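Local coordinates for ABC-type metal ion transport system, periplasmic component (Vibrio vulnificus, PDB 3K2D), which binds methionine, probably as the periplasmic substrate-binding lipoprotein of an ABC-type uptake system, and activates Toll-like receptor 2, at residues K26-K29 with G33-V36; L67-E72 with N112-L117. The protein carries 4 engineered substitutions. One frame throughout, in Å; residues are numbered along the deposited sequence.

Following the chain from its N terminus, contact 1 comes first and closes a short local loop: the last turns of helix 16-32 meet the residues that lead into strand 36-41, within one beta-alpha-beta unit of the first lobe. Only after it has closed does contact 2 open, so the two lie in series and neither encloses nor crosses the other. Contact 2 spans a far longer excursion, from helix 64-74 of the same lobe to the first turn of helix 114-126 in the second, next to the bound methionine. Their nearest atoms are about 19 Å apart. One contact finishes a helix, whereas the other joins two lobes.

Contact 1: residues K26-K29 with G33-V36; sequences KVAK and GLDV
A helix C-terminus capped by a glycine, at the turn of a beta-alpha-beta crossover, is what Ala-28 and Lys-29 form with Gly-33 and Leu-34. Helix 16-32 ends here and the chain doubles back towards strand 36-41, which lies parallel to strand 8-13 in the sheet. Gly-33 is the first residue to leave the helix, with a phi of 61°, a backbone region that favours glycine. Its N still makes a weak hydrogen bond to Lys-29 O at 3.1 Å. The stronger tie is one residue further on: Leu-34 N donates to Ala-28 O at 3.1 Å, nearly straight at 169°. Next to this bond Ala-28 CB packs on the apolar side of the turn, 4.1 Å from Leu-34 CB and 4.4 Å from Val-36 CG2. Val-8 of strand 8-13 touches Leu-34 and Val-36, and Ala-222 of helix 214-223 touches Ala-28, which places the small apolar patch between that strand and that helix. On the outer side Lys-29 extends past Asp-35. A bend in the lysine chain (chi3 -66°) brings its methylenes, rather than its ammonium, to the carboxylate: Lys-29 CE is 3.7 Å from Asp-35 OD1, whereas Lys-29 NZ stays 4.7 Å from the same oxygen.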
ATOM      1  N   LYS A  26      18.665   9.046   3.807  1.00 23.83           N
ATOM      2  CA  LYS A  26      19.483  10.034   4.467  1.00 24.22           C
ATOM      3  C   LYS A  26      20.104   9.376   5.705  1.00 24.89           C
ATOM      4  O   LYS A  26      21.322   9.412   5.898  1.00 25.51           O
ATOM      5  CB  LYS A  26      18.607  11.233   4.849  1.00 25.65           C
ATOM      6  CG  LYS A  26      19.307  12.341   5.618  1.00 27.54           C
ATOM      7  CD  LYS A  26      18.301  13.381   6.090  1.00 30.49           C
ATOM      8  CE  LYS A  26      18.922  14.390   7.057  1.00 31.93           C
ATOM      9  NZ  LYS A  26      19.317  13.778   8.369  1.00 31.16           N
ATOM     10  N   VAL A  27      19.266   8.760   6.532  1.00 24.05           N
ATOM     11  CA  VAL A  27      19.735   8.104   7.746  1.00 23.60           C
ATOM     12  C   VAL A  27      20.712   6.964   7.455  1.00 24.17           C
ATOM     13  O   VAL A  27      21.637   6.712   8.230  1.00 21.77           O
ATOM     14  CB  VAL A  27      18.539   7.570   8.566  1.00 23.95           C
ATOM     15  CG1 VAL A  27      19.018   6.624   9.658  1.00 21.12           C
ATOM     16  CG2 VAL A  27      17.780   8.751   9.183  1.00 23.33           C
ATOM     17  N   ALA A  28      20.503   6.275   6.338  1.00 24.65           N
ATOM     18  CA  ALA A  28      21.386   5.179   5.969  1.00 25.97           C
ATOM     19  C   ALA A  28      22.815   5.669   5.668  1.00 27.11           C
ATOM     20  O   ALA A  28      23.789   4.962   5.942  1.00 25.81           O
ATOM     21  CB  ALA A  28      20.820   4.437   4.771  1.00 23.14           C
ATOM     22  N   LYS A  29      22.943   6.874   5.114  1.00 27.93           N
ATOM     23  CA  LYS A  29      24.267   7.406   4.798  1.00 31.01           C
ATOM     24  C   LYS A  29      25.022   7.903   6.029  1.00 30.89           C
ATOM     25  O   LYS A  29      26.233   7.733   6.132  1.00 30.97           O
ATOM     26  CB  LYS A  29      24.186   8.555   3.785  1.00 32.24           C
ATOM     27  CG  LYS A  29      25.570   9.047   3.347  1.00 36.84           C
ATOM     28  CD  LYS A  29      25.536  10.407   2.652  1.00 43.21           C
ATOM     29  CE  LYS A  29      24.800  10.364   1.309  1.00 46.17           C
ATOM     30  NZ  LYS A  29      24.735  11.709   0.653  1.00 45.98           N
ATOM     31  N   GLY A  33      26.864   4.716   6.224  1.00 26.12           N
ATOM     32  CA  GLY A  33      27.665   5.071   5.069  1.00 24.62           C
ATOM     33  C   GLY A  33      27.190   4.281   3.870  1.00 23.70           C
ATOM     34  O   GLY A  33      27.972   3.909   3.006  1.00 22.90           O
ATOM     35  N   LEU A  34      25.886   4.030   3.835  1.00 24.09           N
ATOM     36  CA  LEU A  34      25.255   3.274   2.765  1.00 23.32           C
ATOM     37  C   LEU A  34      24.671   4.251   1.754  1.00 22.42           C
ATOM     38  O   LEU A  34      23.749   4.993   2.071  1.00 21.68           O
ATOM     39  CB  LEU A  34      24.125   2.413   3.341  1.00 22.93           C
ATOM     40  CG  LEU A  34      23.726   1.083   2.688  1.00 23.57           C
ATOM     41  CD1 LEU A  34      22.256   0.842   2.993  1.00 22.35           C
ATOM     42  CD2 LEU A  34      23.949   1.092   1.190  1.00 23.06           C
ATOM     43  N   ASP A  35      25.207   4.262   0.543  1.00 23.98           N
ATOM     44  CA  ASP A  35      24.687   5.161  -0.474  1.00 25.44           C
ATOM     45  C   ASP A  35      23.484   4.535  -1.157  1.00 25.60           C
ATOM     46  O   ASP A  35      23.589   3.477  -1.773  1.00 27.22           O
ATOM     47  CB  ASP A  35      25.769   5.500  -1.494  1.00 27.11           C
ATOM     48  CG  ASP A  35      26.817   6.437  -0.927  1.00 29.56           C
ATOM     49  OD1 ASP A  35      26.428   7.407  -0.240  1.00 31.65           O
ATOM     50  OD2 ASP A  35      28.020   6.213  -1.167  1.00 30.64           O
ATOM     51  N   VAL A  36      22.335   5.190  -1.036  1.00 23.45           N
ATOM     52  CA  VAL A  36      21.121   4.666  -1.626  1.00 24.62           C
ATOM     53  C   VAL A  36      20.576   5.522  -2.756  1.00 25.02           C
ATOM     54  O   VAL A  36      20.660   6.748  -2.732  1.00 25.40           O
ATOM     55  CB  VAL A  36      20.014   4.506  -0.556  1.00 25.65           C
ATOM     56  CG1 VAL A  36      18.687   4.122  -1.208  1.00 23.62           C
ATOM     57  CG2 VAL A  36      20.425   3.450   0.450  1.00 25.26           C
TER

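Contact 2: residues L67-E72 with N112-L117; sequences LDRQVE and NDPTNL
The backbones of helix 64-74 and of the first turn of helix 114-126 come closest at Arg-69 and Thr-115, whose CA atoms lie 7.4 Å apart, and side chains bridge the gap. Arg-69 does most of the touching. Its CG is anti to the backbone N, and the bend that follows (chi2 62°) lays the rest of the chain across the ring of Pro-114 at about a right angle. Pro-114 CG is 3.7 Å from Arg-69 CG and 3.6 Å from Arg-69 NE; it sits over one face of the guanidinium, displaced toward the rim. The charge itself is answered within its own helix, where NE forms a salt bridge with Asp-73. Beside this packing, the methyl CG2 of Thr-115 rests 3.8 Å from Arg-69 CB, and Leu-139 touches both residues. Helices from the two lobes of this periplasmic binding protein fold thus meet beside the bound methionine, which Asn-116 contacts, consistent with a ligand-bound, closed form. Asp-113 is the N-cap of the second helix: its OD2 accepts from Asn-116 N at 3.3 Å, from above the carboxylate plane. The same OD2 turns its syn lone pair to Asn-116 ND2, 2.6 Å away, and with His-63 NE2 bonded to Asn-116 OD1 the pocket amide is gripped at both ends.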
ATOM      1  N   LEU A  67       2.373  -9.627  -1.441  1.00 18.23           N
ATOM      2  CA  LEU A  67       3.600 -10.277  -1.870  1.00 17.94           C
ATOM      3  C   LEU A  67       3.352 -11.773  -2.107  1.00 18.51           C
ATOM      4  O   LEU A  67       3.713 -12.309  -3.156  1.00 15.95           O
ATOM      5  CB  LEU A  67       4.677 -10.075  -0.801  1.00 18.36           C
ATOM      6  CG  LEU A  67       5.956 -10.910  -0.883  1.00 16.98           C
ATOM      7  CD1 LEU A  67       6.751 -10.568  -2.130  1.00 12.47           C
ATOM      8  CD2 LEU A  67       6.767 -10.649   0.383  1.00 16.89           C
ATOM      9  N   ASP A  68       2.730 -12.443  -1.136  1.00 18.87           N
ATOM     10  CA  ASP A  68       2.445 -13.870  -1.282  1.00 20.72           C
ATOM     11  C   ASP A  68       1.642 -14.144  -2.553  1.00 22.40           C
ATOM     12  O   ASP A  68       1.955 -15.056  -3.319  1.00 23.65           O
ATOM     13  CB  ASP A  68       1.670 -14.408  -0.075  1.00 17.61           C
ATOM     14  CG  ASP A  68       2.499 -14.419   1.198  1.00 17.15           C
ATOM     15  OD1 ASP A  68       3.739 -14.333   1.104  1.00 18.91           O
ATOM     16  OD2 ASP A  68       1.917 -14.528   2.298  1.00 16.53           O
ATOM     17  N   ARG A  69       0.612 -13.338  -2.778  1.00 23.34           N
ATOM     18  CA  ARG A  69      -0.236 -13.508  -3.941  1.00 22.19           C
ATOM     19  C   ARG A  69       0.548 -13.335  -5.232  1.00 22.11           C
ATOM     20  O   ARG A  69       0.384 -14.095  -6.184  1.00 22.94           O
ATOM     21  CB  ARG A  69      -1.386 -12.506  -3.889  1.00 22.64           C
ATOM     22  CG  ARG A  69      -2.302 -12.562  -5.090  1.00 21.27           C
ATOM     23  CD  ARG A  69      -2.973 -13.915  -5.207  1.00 21.79           C
ATOM     24  NE  ARG A  69      -3.716 -14.013  -6.458  1.00 23.41           N
ATOM     25  CZ  ARG A  69      -4.881 -14.633  -6.584  1.00 22.01           C
ATOM     26  NH1 ARG A  69      -5.440 -15.221  -5.535  1.00 22.01           N
ATOM     27  NH2 ARG A  69      -5.502 -14.634  -7.752  1.00 21.19           N
ATOM     28  N   GLN A  70       1.409 -12.332  -5.263  1.00 22.74           N
ATOM     29  CA  GLN A  70       2.193 -12.067  -6.455  1.00 24.09           C
ATOM     30  C   GLN A  70       3.270 -13.128  -6.697  1.00 24.31           C
ATOM     31  O   GLN A  70       3.605 -13.433  -7.838  1.00 24.47           O
ATOM     32  CB  GLN A  70       2.819 -10.689  -6.342  1.00 25.61           C
ATOM     33  CG  GLN A  70       3.624 -10.298  -7.540  1.00 28.60           C
ATOM     34  CD  GLN A  70       3.271  -8.925  -7.989  1.00 27.91           C
ATOM     35  OE1 GLN A  70       2.175  -8.700  -8.499  1.00 30.44           O
ATOM     36  NE2 GLN A  70       4.179  -7.980  -7.787  1.00 27.67           N
ATOM     37  N   VAL A  71       3.815 -13.675  -5.617  1.00 24.06           N
ATOM     38  CA  VAL A  71       4.824 -14.721  -5.718  1.00 24.68           C
ATOM     39  C   VAL A  71       4.172 -16.001  -6.251  1.00 26.60           C
ATOM     40  O   VAL A  71       4.775 -16.754  -7.007  1.00 26.30           O
ATOM     41  CB  VAL A  71       5.451 -15.009  -4.341  1.00 23.66           C
ATOM     42  CG1 VAL A  71       6.058 -16.420  -4.307  1.00 17.78           C
ATOM     43  CG2 VAL A  71       6.506 -13.950  -4.043  1.00 21.83           C
ATOM     44  N   GLU A  72       2.931 -16.236  -5.850  1.00 27.59           N
ATOM     45  CA  GLU A  72       2.195 -17.408  -6.287  1.00 28.72           C
ATOM     46  C   GLU A  72       1.816 -17.299  -7.760  1.00 28.27           C
ATOM     47  O   GLU A  72       1.880 -18.283  -8.495  1.00 27.75           O
ATOM     48  CB  GLU A  72       0.939 -17.560  -5.440  1.00 31.26           C
ATOM     49  CG  GLU A  72       0.159 -18.832  -5.670  1.00 36.28           C
ATOM     50  CD  GLU A  72      -1.056 -18.904  -4.764  1.00 41.48           C
ATOM     51  OE1 GLU A  72      -1.958 -18.042  -4.906  1.00 44.71           O
ATOM     52  OE2 GLU A  72      -1.105 -19.810  -3.903  1.00 43.21           O
ATOM     53  N   ASN A 112      -8.612  -3.348  -7.585  1.00 17.46           N
ATOM     54  CA  ASN A 112      -8.912  -4.630  -8.209  1.00 18.42           C
ATOM     55  C   ASN A 112      -7.926  -5.776  -8.021  1.00 18.49           C
ATOM     56  O   ASN A 112      -8.241  -6.913  -8.370  1.00 19.29           O
ATOM     57  CB  ASN A 112      -9.182  -4.441  -9.703  1.00 17.46           C
ATOM     58  CG  ASN A 112      -8.040  -3.776 -10.424  1.00 16.73           C
ATOM     59  OD1 ASN A 112      -6.960  -3.592  -9.871  1.00 16.18           O
ATOM     60  ND2 ASN A 112      -8.273  -3.415 -11.679  1.00 16.28           N
ATOM     61  N   ASP A 113      -6.734  -5.509  -7.499  1.00 16.61           N
ATOM     62  CA  ASP A 113      -5.823  -6.618  -7.281  1.00 15.34           C
ATOM     63  C   ASP A 113      -6.500  -7.410  -6.156  1.00 14.53           C
ATOM     64  O   ASP A 113      -7.118  -6.833  -5.266  1.00 12.19           O
ATOM     65  CB  ASP A 113      -4.429  -6.122  -6.890  1.00 16.60           C
ATOM     66  CG  ASP A 113      -4.451  -5.210  -5.710  1.00 16.88           C
ATOM     67  OD1 ASP A 113      -4.830  -4.035  -5.878  1.00 20.13           O
ATOM     68  OD2 ASP A 113      -4.093  -5.673  -4.612  1.00 17.46           O
ATOM     69  N   PRO A 114      -6.398  -8.744  -6.192  1.00 14.78           N
ATOM     70  CA  PRO A 114      -7.010  -9.638  -5.202  1.00 13.85           C
ATOM     71  C   PRO A 114      -6.860  -9.396  -3.704  1.00 14.12           C
ATOM     72  O   PRO A 114      -7.843  -9.478  -2.983  1.00 14.72           O
ATOM     73  CB  PRO A 114      -6.533 -11.031  -5.640  1.00 12.55           C
ATOM     74  CG  PRO A 114      -5.295 -10.772  -6.417  1.00 13.11           C
ATOM     75  CD  PRO A 114      -5.593  -9.503  -7.166  1.00 14.98           C
ATOM     76  N   THR A 115      -5.668  -9.091  -3.210  1.00 14.76           N
ATOM     77  CA  THR A 115      -5.544  -8.879  -1.771  1.00 14.29           C
ATOM     78  C   THR A 115      -6.109  -7.552  -1.310  1.00 15.11           C
ATOM     79  O   THR A 115      -6.602  -7.448  -0.189  1.00 18.06           O
ATOM     80  CB  THR A 115      -4.082  -8.988  -1.273  1.00 15.51           C
ATOM     81  OG1 THR A 115      -3.289  -7.946  -1.853  1.00 13.15           O
ATOM     82  CG2 THR A 115      -3.504 -10.357  -1.632  1.00 14.48           C
ATOM     83  N   ASN A 116      -6.047  -6.527  -2.148  1.00 14.98           N
ATOM     84  CA  ASN A 116      -6.601  -5.247  -1.734  1.00 16.37           C
ATOM     85  C   ASN A 116      -8.101  -5.191  -2.016  1.00 17.77           C
ATOM     86  O   ASN A 116      -8.824  -4.397  -1.418  1.00 19.14           O
ATOM     87  CB  ASN A 116      -5.843  -4.096  -2.402  1.00 16.88           C
ATOM     88  CG  ASN A 116      -4.443  -3.919  -1.824  1.00 16.04           C
ATOM     89  OD1 ASN A 116      -4.280  -3.555  -0.654  1.00 15.08           O
ATOM     90  ND2 ASN A 116      -3.428  -4.198  -2.633  1.00 13.51           N
ATOM     91  N   LEU A 117      -8.572  -6.059  -2.908  1.00 18.36           N
ATOM     92  CA  LEU A 117     -10.000  -6.130  -3.215  1.00 18.00           C
ATOM     93  C   LEU A 117     -10.638  -6.753  -1.982  1.00 17.91           C
ATOM     94  O   LEU A 117     -11.619  -6.242  -1.447  1.00 17.69           O
ATOM     95  CB  LEU A 117     -10.267  -7.048  -4.411  1.00 18.11           C
ATOM     96  CG  LEU A 117     -11.536  -6.815  -5.246  1.00 19.30           C
ATOM     97  CD1 LEU A 117     -11.805  -8.066  -6.045  1.00 16.25           C
ATOM     98  CD2 LEU A 117     -12.745  -6.480  -4.385  1.00 19.17           C
TER